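AimR transcriptional regulator (PDB 5ZVV) activates transcription of the phage aimX locus as a homodimer, apparently favouring the lytic cycle until the arbitrium peptide turns it into an inactive monomer. Local coordinates at residues A[38-43]-A[66-71]; A[154-159]-A[166-171]; A[226-231]-A[260-265]; A[238-243]-A[359-364]. One frame throughout, in Å; residues are numbered along the deposited sequence.

Contact 1. Residues A[38-43]-A[66-71]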
# COMPACT_ATOMS: atom_id res chain seq x y z
N THR A 38 -48.19 -6.09 -4.85
CA THR A 38 -48.10 -4.96 -3.94
C THR A 38 -47.66 -3.72 -4.72
O THR A 38 -46.71 -3.81 -5.51
CB THR A 38 -47.11 -5.25 -2.82
OG1 THR A 38 -47.45 -6.49 -2.18
CG2 THR A 38 -47.13 -4.13 -1.78
N PRO A 39 -48.33 -2.58 -4.56
CA PRO A 39 -47.86 -1.35 -5.21
C PRO A 39 -46.40 -1.07 -4.86
O PRO A 39 -45.94 -1.37 -3.76
CB PRO A 39 -48.79 -0.28 -4.65
CG PRO A 39 -50.05 -1.02 -4.32
CD PRO A 39 -49.61 -2.39 -3.86
N GLU A 40 -45.67 -0.51 -5.83
CA GLU A 40 -44.23 -0.34 -5.66
C GLU A 40 -43.90 0.51 -4.44
O GLU A 40 -42.97 0.20 -3.69
CB GLU A 40 -43.62 0.28 -6.92
CG GLU A 40 -43.64 -0.63 -8.14
CD GLU A 40 -44.89 -0.46 -9.00
OE1 GLU A 40 -45.88 0.11 -8.50
OE2 GLU A 40 -44.86 -0.89 -10.17
N LYS A 41 -44.67 1.58 -4.22
CA LYS A 41 -44.42 2.46 -3.08
C LYS A 41 -44.67 1.78 -1.74
O LYS A 41 -44.18 2.26 -0.72
CB LYS A 41 -45.29 3.71 -3.19
CG LYS A 41 -44.98 4.60 -4.39
CD LYS A 41 -43.61 5.26 -4.26
CE LYS A 41 -43.37 6.29 -5.36
NZ LYS A 41 -43.33 5.67 -6.72
N GLU A 42 -45.41 0.67 -1.73
CA GLU A 42 -45.76 -0.02 -0.49
C GLU A 42 -44.94 -1.27 -0.24
O GLU A 42 -45.17 -1.96 0.76
CB GLU A 42 -47.25 -0.37 -0.49
CG GLU A 42 -48.16 0.82 -0.67
CD GLU A 42 -49.54 0.43 -1.15
OE1 GLU A 42 -50.03 -0.65 -0.74
OE2 GLU A 42 -50.12 1.19 -1.94
N MSE A 43 -44.00 -1.59 -1.12
CA MSE A 43 -43.14 -2.74 -0.92
C MSE A 43 -42.20 -2.52 0.26
O MSE A 43 -41.61 -1.45 0.40
CB MSE A 43 -42.34 -3.05 -2.19
CG MSE A 43 -43.09 -3.92 -3.16
SE MSE A 43 -43.34 -5.71 -2.44
CE MSE A 43 -41.57 -6.44 -2.82
N SER A 66 -35.30 -2.45 -13.98
CA SER A 66 -34.99 -1.05 -14.27
C SER A 66 -36.26 -0.21 -14.23
O SER A 66 -36.24 0.93 -13.74
CB SER A 66 -34.30 -0.94 -15.62
OG SER A 66 -34.04 0.41 -15.95
N GLU A 67 -37.37 -0.76 -14.72
CA GLU A 67 -38.63 -0.04 -14.62
C GLU A 67 -39.19 -0.08 -13.20
O GLU A 67 -39.77 0.90 -12.73
CB GLU A 67 -39.64 -0.63 -15.62
CG GLU A 67 -40.98 0.08 -15.64
CD GLU A 67 -41.91 -0.49 -16.70
OE1 GLU A 67 -41.54 -1.49 -17.35
OE2 GLU A 67 -43.01 0.07 -16.88
N TYR A 68 -39.02 -1.21 -12.51
CA TYR A 68 -39.65 -1.40 -11.21
C TYR A 68 -38.97 -0.58 -10.12
O TYR A 68 -39.64 0.05 -9.30
CB TYR A 68 -39.63 -2.89 -10.85
CG TYR A 68 -40.39 -3.25 -9.60
CD1 TYR A 68 -41.74 -3.57 -9.64
CD2 TYR A 68 -39.74 -3.28 -8.36
CE1 TYR A 68 -42.43 -3.91 -8.50
CE2 TYR A 68 -40.43 -3.62 -7.21
CZ TYR A 68 -41.77 -3.93 -7.29
OH TYR A 68 -42.46 -4.27 -6.15
N PHE A 69 -37.64 -0.57 -10.11
CA PHE A 69 -36.90 0.10 -9.04
C PHE A 69 -37.18 1.59 -9.02
O PHE A 69 -37.23 2.21 -7.95
CB PHE A 69 -35.40 -0.15 -9.19
CG PHE A 69 -34.96 -1.52 -8.75
CD1 PHE A 69 -35.82 -2.36 -8.06
CD2 PHE A 69 -33.67 -1.96 -9.02
CE1 PHE A 69 -35.41 -3.62 -7.66
CE2 PHE A 69 -33.25 -3.21 -8.61
CZ PHE A 69 -34.12 -4.04 -7.93
N LEU A 70 -37.36 2.20 -10.19
CA LEU A 70 -37.60 3.64 -10.27
C LEU A 70 -38.96 4.04 -9.72
O LEU A 70 -39.22 5.23 -9.57
CB LEU A 70 -37.44 4.12 -11.71
CG LEU A 70 -36.04 3.99 -12.29
CD1 LEU A 70 -36.00 4.50 -13.73
CD2 LEU A 70 -35.02 4.73 -11.43
N GLU A 71 -39.83 3.07 -9.43
CA GLU A 71 -41.13 3.35 -8.84
C GLU A 71 -41.15 3.20 -7.32
O GLU A 71 -42.15 3.56 -6.69
CB GLU A 71 -42.21 2.45 -9.45
CG GLU A 71 -42.42 2.67 -10.95
CD GLU A 71 -42.80 4.10 -11.28
OE1 GLU A 71 -43.53 4.73 -10.49
OE2 GLU A 71 -42.36 4.60 -12.34
O HOH W 1 -44.94 -5.15 -6.51
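The Tyr68 ring carries Glu40 over one face and Met43 at its edge. Glu40 CG sits 3.9 Å from the centroid of the Tyr68 ring, 28° off the normal, a CH-pi contact displaced toward CE1. Beyond it the Glu40 carboxylate is turned 44° from the ring plane, and its OE2 makes a salt bridge to Lys1. At the phenolic end, CG of Met43, a selenomethionine, comes within 3.1 Å of Tyr68 OH, its side chain crossing the tyrosine at about a right angle. A water in the ring plane accepts from Tyr68 OH at 2.7 Å and also lies against Thr38 O, linking the buried hydroxyl to the backbone of the loop. The tyrosine reaches this far because its CG stands anti to the backbone N (chi1 -174°), which swings the ring from helix 61-69 toward residues 38-43. The contact thus ties the loop between helices 29-36 and 47-56 to the C-terminal part of helix 61-69, in the N-terminal part of the chain, which in AimR receptors probably includes the helix-turn-helix DNA-binding domain. Helix 47-56 contributes Leu49, which touches both Met43 and Tyr68. Toward the more exposed side, Glu40 and Glu71 run side by side in the same direction, their CB atoms 3.6 Å apart. Their OE1 atoms stay 5.6 Å apart, and nearby Lys1 and Lys41 would probably ease the like charges. Lys41, bent at chi2 and chi4, folds over the Glu71 backbone; its NZ makes a long salt bridge of 3.9 Å with Glu71 OE1.

Contact 2. Residues A[154-159]-A[166-171]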
# COMPACT_ATOMS: atom_id res chain seq x y z
N MSE A 154 -16.18 -0.37 -0.07
CA MSE A 154 -16.04 0.24 -1.39
C MSE A 154 -14.61 0.66 -1.67
O MSE A 154 -14.20 0.78 -2.82
CB MSE A 154 -16.97 1.45 -1.51
CG MSE A 154 -16.49 2.67 -0.76
SE MSE A 154 -17.75 4.15 -0.90
CE MSE A 154 -16.63 5.60 -0.21
N LEU A 155 -13.85 0.91 -0.60
CA LEU A 155 -12.46 1.30 -0.76
C LEU A 155 -11.63 0.17 -1.36
O LEU A 155 -10.61 0.42 -2.00
CB LEU A 155 -11.87 1.74 0.58
CG LEU A 155 -12.46 2.99 1.23
CD1 LEU A 155 -11.72 3.33 2.51
CD2 LEU A 155 -12.45 4.17 0.27
N MSE A 156 -12.07 -1.07 -1.16
CA MSE A 156 -11.34 -2.24 -1.66
C MSE A 156 -11.33 -2.30 -3.18
O MSE A 156 -10.35 -2.76 -3.77
CB MSE A 156 -11.94 -3.52 -1.08
CG MSE A 156 -11.84 -3.63 0.42
SE MSE A 156 -12.61 -5.29 1.09
CE MSE A 156 -11.34 -6.55 0.31
N TYR A 157 -12.42 -1.85 -3.80
CA TYR A 157 -12.46 -1.81 -5.26
C TYR A 157 -11.44 -0.83 -5.81
O TYR A 157 -10.73 -1.13 -6.78
CB TYR A 157 -13.87 -1.47 -5.75
CG TYR A 157 -14.90 -2.53 -5.44
CD1 TYR A 157 -14.91 -3.73 -6.14
CD2 TYR A 157 -15.87 -2.33 -4.47
CE1 TYR A 157 -15.86 -4.71 -5.86
CE2 TYR A 157 -16.81 -3.29 -4.18
CZ TYR A 157 -16.80 -4.48 -4.88
OH TYR A 157 -17.74 -5.45 -4.60
N ALA A 158 -11.35 0.36 -5.21
CA ALA A 158 -10.38 1.35 -5.66
C ALA A 158 -8.95 0.85 -5.43
O ALA A 158 -8.10 0.96 -6.33
CB ALA A 158 -10.61 2.68 -4.94
N TYR A 159 -8.68 0.31 -4.24
CA TYR A 159 -7.36 -0.27 -3.97
C TYR A 159 -7.03 -1.38 -4.95
O TYR A 159 -5.88 -1.51 -5.39
CB TYR A 159 -7.31 -0.79 -2.53
CG TYR A 159 -7.23 0.28 -1.47
CD1 TYR A 159 -6.35 1.34 -1.60
CD2 TYR A 159 -8.03 0.22 -0.34
CE1 TYR A 159 -6.27 2.33 -0.63
CE2 TYR A 159 -7.97 1.20 0.63
CZ TYR A 159 -7.08 2.25 0.48
OH TYR A 159 -7.01 3.23 1.45
N GLY A 166 -2.20 -4.89 -0.32
CA GLY A 166 -2.07 -4.76 1.12
C GLY A 166 -3.18 -3.93 1.73
O GLY A 166 -3.85 -4.36 2.68
N LEU A 167 -3.41 -2.74 1.17
CA LEU A 167 -4.48 -1.89 1.68
C LEU A 167 -5.86 -2.48 1.43
O LEU A 167 -6.82 -2.08 2.10
CB LEU A 167 -4.38 -0.50 1.05
CG LEU A 167 -3.60 0.46 1.95
CD1 LEU A 167 -3.13 1.65 1.16
CD2 LEU A 167 -4.46 0.90 3.12
N MSE A 168 -5.99 -3.41 0.49
CA MSE A 168 -7.23 -4.16 0.39
C MSE A 168 -7.36 -4.99 1.65
O MSE A 168 -8.35 -4.88 2.38
CB MSE A 168 -7.25 -5.07 -0.85
CG MSE A 168 -7.33 -4.34 -2.18
SE MSE A 168 -7.45 -5.54 -3.71
CE MSE A 168 -9.23 -6.28 -3.38
N LYS A 169 -6.33 -5.79 1.92
CA LYS A 169 -6.39 -6.75 3.01
C LYS A 169 -6.69 -6.06 4.33
O LYS A 169 -7.66 -6.40 5.02
CB LYS A 169 -5.08 -7.54 3.08
CG LYS A 169 -4.77 -8.30 1.80
CD LYS A 169 -3.41 -8.97 1.83
CE LYS A 169 -3.37 -10.11 2.83
NZ LYS A 169 -2.05 -10.80 2.81
N SER A 170 -5.90 -5.04 4.67
CA SER A 170 -6.14 -4.29 5.90
C SER A 170 -7.56 -3.76 5.95
O SER A 170 -8.23 -3.85 6.99
CB SER A 170 -5.12 -3.16 6.04
OG SER A 170 -5.26 -2.20 5.00
N THR A 171 -8.06 -3.23 4.83
CA THR A 171 -9.43 -2.72 4.81
C THR A 171 -10.41 -3.82 5.19
O THR A 171 -11.30 -3.61 6.02
CB THR A 171 -9.77 -2.14 3.44
OG1 THR A 171 -8.94 -1.00 3.18
CG2 THR A 171 -11.23 -1.70 3.40
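Tyr159 and Leu167 make the aromatic part of this contact: Leu167 CB lies 3.6 Å from the centroid of the Tyr159 ring and only 5° off the normal, a CH-pi contact over the ring centre. The Leu167 branches spread outward from there, CD1 touching Tyr159 CE1 at 3.7 Å and CD2 approaching the hydroxyl. Apolar packing follows along the interface. Met168 CG meets Tyr159 CB at 3.6 Å, while Met156 and Thr171 slide past each other in opposite directions with CG and CG2 respectively in touch. These side chains join helices 145-161 and 165-173, an antiparallel helical hairpin (169° between the short segments, axes 8.7 Å apart) of the kind that builds TPR-like superhelices. Leu196 of helix 184-203 packs on both selenomethionines, Met156 and Met168, and Leu167 packs on Leu167 of the second subunit, placing the hairpin at the dimer interface. No hydrogen bond crosses between the segments. The side-chain hydrogen bond of Thr171 stays within helix 165-173: Thr171 OG1 donates to Leu167 O at 2.6 Å, nearly in line with the carbonyl (171°), and that oxygen also accepts from Thr171 N. Held this way, Thr171 OG1 rests 3.5 Å from Tyr159 CE2.

Contact 3. Residues A[226-231]-A[260-265]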
# COMPACT_ATOMS: atom_id res chain seq x y z
N ILE A 226 -21.48 -11.83 -9.92
CA ILE A 226 -20.74 -12.51 -8.86
C ILE A 226 -20.38 -13.93 -9.28
O ILE A 226 -19.22 -14.34 -9.19
CB ILE A 226 -21.56 -12.50 -7.55
CG1 ILE A 226 -21.71 -11.08 -7.01
CG2 ILE A 226 -20.92 -13.42 -6.51
CD1 ILE A 226 -20.40 -10.43 -6.60
N CYS A 227 -21.37 -14.69 -9.75
CA CYS A 227 -21.11 -16.09 -10.09
C CYS A 227 -20.19 -16.20 -11.30
O CYS A 227 -19.33 -17.09 -11.35
CB CYS A 227 -22.43 -16.81 -10.36
SG CYS A 227 -23.49 -16.95 -8.91
N PHE A 228 -20.34 -15.30 -12.28
CA PHE A 228 -19.46 -15.30 -13.44
C PHE A 228 -18.01 -15.11 -13.02
O PHE A 228 -17.14 -15.92 -13.38
CB PHE A 228 -19.88 -14.20 -14.42
CG PHE A 228 -18.87 -13.97 -15.52
CD1 PHE A 228 -18.80 -14.83 -16.60
CD2 PHE A 228 -17.99 -12.91 -15.46
CE1 PHE A 228 -17.87 -14.63 -17.60
CE2 PHE A 228 -17.06 -12.70 -16.46
CZ PHE A 228 -17.00 -13.57 -17.53
N PHE A 229 -17.72 -14.07 -12.24
CA PHE A 229 -16.34 -13.87 -11.80
C PHE A 229 -15.88 -14.94 -10.82
O PHE A 229 -14.67 -15.17 -10.71
CB PHE A 229 -16.18 -12.47 -11.20
CG PHE A 229 -16.08 -11.39 -12.23
CD1 PHE A 229 -14.97 -11.31 -13.06
CD2 PHE A 229 -17.10 -10.47 -12.40
CE1 PHE A 229 -14.88 -10.32 -14.03
CE2 PHE A 229 -17.02 -9.48 -13.36
CZ PHE A 229 -15.90 -9.41 -14.18
N ALA A 230 -16.81 -15.61 -10.14
CA ALA A 230 -16.42 -16.70 -9.25
C ALA A 230 -15.92 -17.90 -10.04
O ALA A 230 -14.84 -18.44 -9.76
CB ALA A 230 -17.59 -17.08 -8.35
N TYR A 231 -16.69 -18.35 -11.04
CA TYR A 231 -16.24 -19.46 -11.87
C TYR A 231 -15.02 -19.08 -12.70
O TYR A 231 -14.15 -19.92 -12.96
CB TYR A 231 -17.38 -19.95 -12.77
CG TYR A 231 -18.38 -20.80 -12.03
CD1 TYR A 231 -18.04 -22.06 -11.55
CD2 TYR A 231 -19.67 -20.34 -11.79
CE1 TYR A 231 -18.95 -22.84 -10.87
CE2 TYR A 231 -20.59 -21.12 -11.11
CZ TYR A 231 -20.22 -22.37 -10.65
OH TYR A 231 -21.13 -23.15 -9.97
N PRO A 260 -21.53 -8.64 -23.76
CA PRO A 260 -20.37 -9.08 -24.56
C PRO A 260 -19.03 -8.88 -23.86
O PRO A 260 -18.07 -9.57 -24.21
CB PRO A 260 -20.47 -8.23 -25.84
CG PRO A 260 -21.38 -7.09 -25.49
CD PRO A 260 -22.33 -7.63 -24.47
N VAL A 261 -18.94 -7.99 -22.88
CA VAL A 261 -17.66 -7.77 -22.20
C VAL A 261 -17.28 -9.00 -21.38
O VAL A 261 -16.16 -9.52 -21.48
CB VAL A 261 -17.74 -6.51 -21.32
CG1 VAL A 261 -16.52 -6.43 -20.41
CG2 VAL A 261 -17.83 -5.26 -22.20
N HIS A 262 -18.21 -9.49 -20.56
CA HIS A 262 -17.97 -10.73 -19.82
C HIS A 262 -17.79 -11.91 -20.77
O HIS A 262 -16.99 -12.81 -20.49
CB HIS A 262 -19.11 -10.99 -18.85
CG HIS A 262 -19.20 -9.99 -17.74
ND1 HIS A 262 -20.28 -9.91 -16.89
CD2 HIS A 262 -18.34 -9.02 -17.35
CE1 HIS A 262 -20.08 -8.93 -16.02
NE2 HIS A 262 -18.91 -8.38 -16.28
N GLN A 263 -18.50 -11.90 -21.90
CA GLN A 263 -18.35 -12.98 -22.87
C GLN A 263 -16.93 -13.02 -23.43
O GLN A 263 -16.34 -14.09 -23.57
CB GLN A 263 -19.36 -12.83 -24.00
CG GLN A 263 -19.38 -14.02 -24.95
CD GLN A 263 -19.87 -15.30 -24.28
OE1 GLN A 263 -20.99 -15.35 -23.77
NE2 GLN A 263 -19.03 -16.33 -24.27
N GLU A 264 -16.37 -11.85 -23.76
CA GLU A 264 -15.01 -11.81 -24.28
C GLU A 264 -13.98 -12.08 -23.20
O GLU A 264 -12.88 -12.56 -23.50
CB GLU A 264 -14.74 -10.47 -24.96
CG GLU A 264 -15.41 -10.32 -26.31
CD GLU A 264 -14.97 -9.08 -27.06
OE1 GLU A 264 -14.27 -8.24 -26.46
OE2 GLU A 264 -15.32 -8.94 -28.25
N MSE A 265 -14.30 -11.78 -21.94
CA MSE A 265 -13.42 -12.18 -20.85
C MSE A 265 -13.37 -13.70 -20.72
O MSE A 265 -12.30 -14.29 -20.57
CB MSE A 265 -13.86 -11.55 -19.53
CG MSE A 265 -13.59 -10.06 -19.46
SE MSE A 265 -14.26 -9.32 -17.79
CE MSE A 265 -13.80 -7.44 -18.09
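Phe228 and His262 face each other from two helices that run nearly parallel, their short segments 11° apart in direction with axes 11.5 Å from each other. No CA pair comes closer than that of these two residues, at 8.0 Å, so large side chains must span the distance. A trans chi1 of 170° carries the Phe228 ring toward the other helix until its CZ is 3.1 Å from His262 O. His262 CB lies over a face of the Phe228 ring, 3.8 Å from its centroid, as a CH-pi contact. The phenyl and imidazole planes are almost parallel but slid apart, so the rings barely overlap. Phe229 meets His262 quite differently: its edge is directed at the imidazole face in a T-shaped pair, planes at 78° and centroids 5.1 Å apart, with CE2 3.6 Å from His262 NE2. Phe228 CD2 also lies over the centre of the Phe229 ring. Met265, a selenomethionine extended beyond CG, brings SE to 3.9 Å from Phe229 CE1, an oblique Met-aromatic contact. Met195 of helix 184-203 packs on Phe229, and Tyr256 touches Phe228. Helix 243-252 comes between the two helices in sequence; an aromatic cluster thus joins alternate helices running the same way, as expected in an all-helical TPR-like superhelix.

Contact 4. Residues A[238-243]-A[359-364]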
# COMPACT_ATOMS: atom_id res chain seq x y z
N LEU A 238 -7.18 -23.14 -11.71
CA LEU A 238 -6.89 -24.46 -12.26
C LEU A 238 -6.05 -24.44 -13.54
O LEU A 238 -5.86 -25.49 -14.15
CB LEU A 238 -8.20 -25.21 -12.52
CG LEU A 238 -9.02 -25.59 -11.29
CD1 LEU A 238 -10.41 -26.05 -11.71
CD2 LEU A 238 -8.31 -26.67 -10.49
N ILE A 239 -5.53 -23.27 -13.93
CA ILE A 239 -4.92 -23.13 -15.26
C ILE A 239 -3.74 -24.07 -15.43
O ILE A 239 -3.60 -24.74 -16.47
CB ILE A 239 -4.52 -21.66 -15.51
CG1 ILE A 239 -5.75 -20.79 -15.74
CG2 ILE A 239 -3.56 -21.56 -16.69
CD1 ILE A 239 -5.44 -19.32 -15.91
N PHE A 240 -2.86 -24.15 -14.43
CA PHE A 240 -1.64 -24.93 -14.55
C PHE A 240 -1.75 -26.33 -13.97
O PHE A 240 -0.77 -27.07 -13.99
CB PHE A 240 -0.48 -24.18 -13.89
CG PHE A 240 -0.24 -22.82 -14.46
CD1 PHE A 240 0.52 -22.65 -15.60
CD2 PHE A 240 -0.79 -21.70 -13.85
CE1 PHE A 240 0.73 -21.39 -16.13
CE2 PHE A 240 -0.58 -20.44 -14.37
CZ PHE A 240 0.18 -20.28 -15.52
N GLU A 241 -2.92 -26.72 -13.46
CA GLU A 241 -3.09 -28.04 -12.85
C GLU A 241 -3.80 -29.03 -13.76
O GLU A 241 -3.32 -30.15 -13.94
CB GLU A 241 -3.88 -27.91 -11.54
CG GLU A 241 -3.14 -27.17 -10.44
CD GLU A 241 -3.92 -27.15 -9.13
OE1 GLU A 241 -4.96 -27.84 -9.05
OE2 GLU A 241 -3.49 -26.45 -8.20
N ASP A 242 -4.93 -28.65 -14.35
CA ASP A 242 -5.77 -29.58 -15.10
C ASP A 242 -6.52 -28.80 -16.17
O ASP A 242 -7.26 -27.87 -15.85
CB ASP A 242 -6.74 -30.29 -14.15
CG ASP A 242 -7.48 -31.45 -14.82
OD1 ASP A 242 -7.79 -31.37 -16.02
OD2 ASP A 242 -7.75 -32.45 -14.12
N TYR A 243 -6.33 -29.19 -17.43
CA TYR A 243 -7.01 -28.49 -18.52
C TYR A 243 -8.52 -28.70 -18.45
O TYR A 243 -9.29 -27.74 -18.52
CB TYR A 243 -6.47 -28.95 -19.87
CG TYR A 243 -7.22 -28.33 -21.03
CD1 TYR A 243 -6.94 -27.03 -21.44
CD2 TYR A 243 -8.20 -29.03 -21.71
CE1 TYR A 243 -7.62 -26.44 -22.49
CE2 TYR A 243 -8.89 -28.45 -22.77
CZ TYR A 243 -8.59 -27.16 -23.15
OH TYR A 243 -9.27 -26.57 -24.19
N PHE A 359 1.11 -16.00 -12.35
CA PHE A 359 1.52 -16.19 -13.74
C PHE A 359 3.02 -16.07 -13.95
O PHE A 359 3.50 -16.33 -15.06
CB PHE A 359 0.78 -15.21 -14.64
CG PHE A 359 -0.69 -15.47 -14.73
CD1 PHE A 359 -1.18 -16.52 -15.49
CD2 PHE A 359 -1.60 -14.68 -14.04
CE1 PHE A 359 -2.53 -16.77 -15.57
CE2 PHE A 359 -2.95 -14.92 -14.11
CZ PHE A 359 -3.42 -15.97 -14.88
N ILE A 360 3.78 -15.71 -12.91
CA ILE A 360 5.24 -15.67 -13.03
C ILE A 360 5.80 -17.05 -13.33
O ILE A 360 6.94 -17.17 -13.80
CB ILE A 360 5.86 -15.06 -11.76
CG1 ILE A 360 7.34 -14.74 -11.98
CG2 ILE A 360 5.68 -16.01 -10.57
CD1 ILE A 360 8.00 -14.05 -10.81
N GLN A 361 5.02 -18.10 -13.09
CA GLN A 361 5.49 -19.44 -13.43
C GLN A 361 5.56 -19.66 -14.93
O GLN A 361 6.24 -20.59 -15.37
CB GLN A 361 4.60 -20.49 -12.78
CG GLN A 361 3.14 -20.45 -13.22
CD GLN A 361 2.28 -21.44 -12.46
OE1 GLN A 361 2.41 -22.65 -12.61
NE2 GLN A 361 1.39 -20.92 -11.62
N LEU A 362 4.88 -18.82 -15.73
CA LEU A 362 4.96 -18.97 -17.18
C LEU A 362 6.40 -18.92 -17.67
O LEU A 362 6.86 -19.91 -18.28
CB LEU A 362 4.08 -17.92 -17.87
CG LEU A 362 2.57 -18.12 -17.87
CD1 LEU A 362 1.90 -16.93 -18.54
CD2 LEU A 362 2.24 -19.40 -18.60
N PRO A 363 7.17 -17.84 -17.45
CA PRO A 363 8.57 -17.89 -17.89
C PRO A 363 9.41 -18.87 -17.08
O PRO A 363 10.27 -19.55 -17.65
CB PRO A 363 9.04 -16.44 -17.70
CG PRO A 363 8.16 -15.90 -16.65
CD PRO A 363 6.83 -16.54 -16.86
N LEU A 364 9.16 -18.97 -15.77
CA LEU A 364 9.91 -19.90 -14.94
C LEU A 364 9.82 -21.32 -15.48
O LEU A 364 10.85 -21.98 -15.69
CB LEU A 364 9.41 -19.83 -13.49
CG LEU A 364 9.72 -18.52 -12.76
CD1 LEU A 364 9.08 -18.51 -11.39
CD2 LEU A 364 11.23 -18.32 -12.66
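Phe240 of the loop between helices 224-237 and 243-252 packs on Gln361 of helix 361-369, joining parts of the TPR-like superhelix far apart in sequence. The tight part is a flat sandwich. The Gln361 amide stacks on one face of the Phe240 ring, planes 15° apart, with CD 3.3 Å above the ring plane over its centre; Ile239 CG2 sits over the opposite face. Gln361 CG, placed between the backbone N and the carbonyl carbon (chi1 61°), adds a CH-pi contact 3.8 Å from the Phe240 ring centroid. In the ring plane, Leu362 CD2 closes on Phe240 CE1 at 3.5 Å. Packing is looser around Phe359, whose CD1 stands 4.0 Å from Phe240 CZ and whose CE1 stands 3.9 Å from Ile239 CD1. Phe359 also meets Phe329 and touches Phe351 of helix 341-353. On the solvent side the loop turns away: exposed Glu241 pairs with Arg211, and Asp242 takes the N-cap position of helix 243-252. No hydrogen bond joins the two segments, and the stacked amide is steadied from just before its segment, Gln361 NE2 donating to Tyr358 O.

Contact 2 is the most buried: all six of its touching residues are buried, and it alone of the four meets the second subunit. Contacts 1, 3 and 4 are partly buried; contact 3 lies nearest the centre of the chain, about 7 Å from it. Contact 3 uses helix 224-237 and contact 4 the loop that follows it; their segments alternate along the sequence, and their nearest atoms are about 7 Å apart. Contact 1, about 48 Å from contact 4 between centres and across the chain's centre from it, belongs to the N-terminal region. Chemistry follows place: charges and a water in contact 1, apolar packing with a leucine on a tyrosine ring in contact 2, ring pairs in contact 3, an amide on a ring in contact 4.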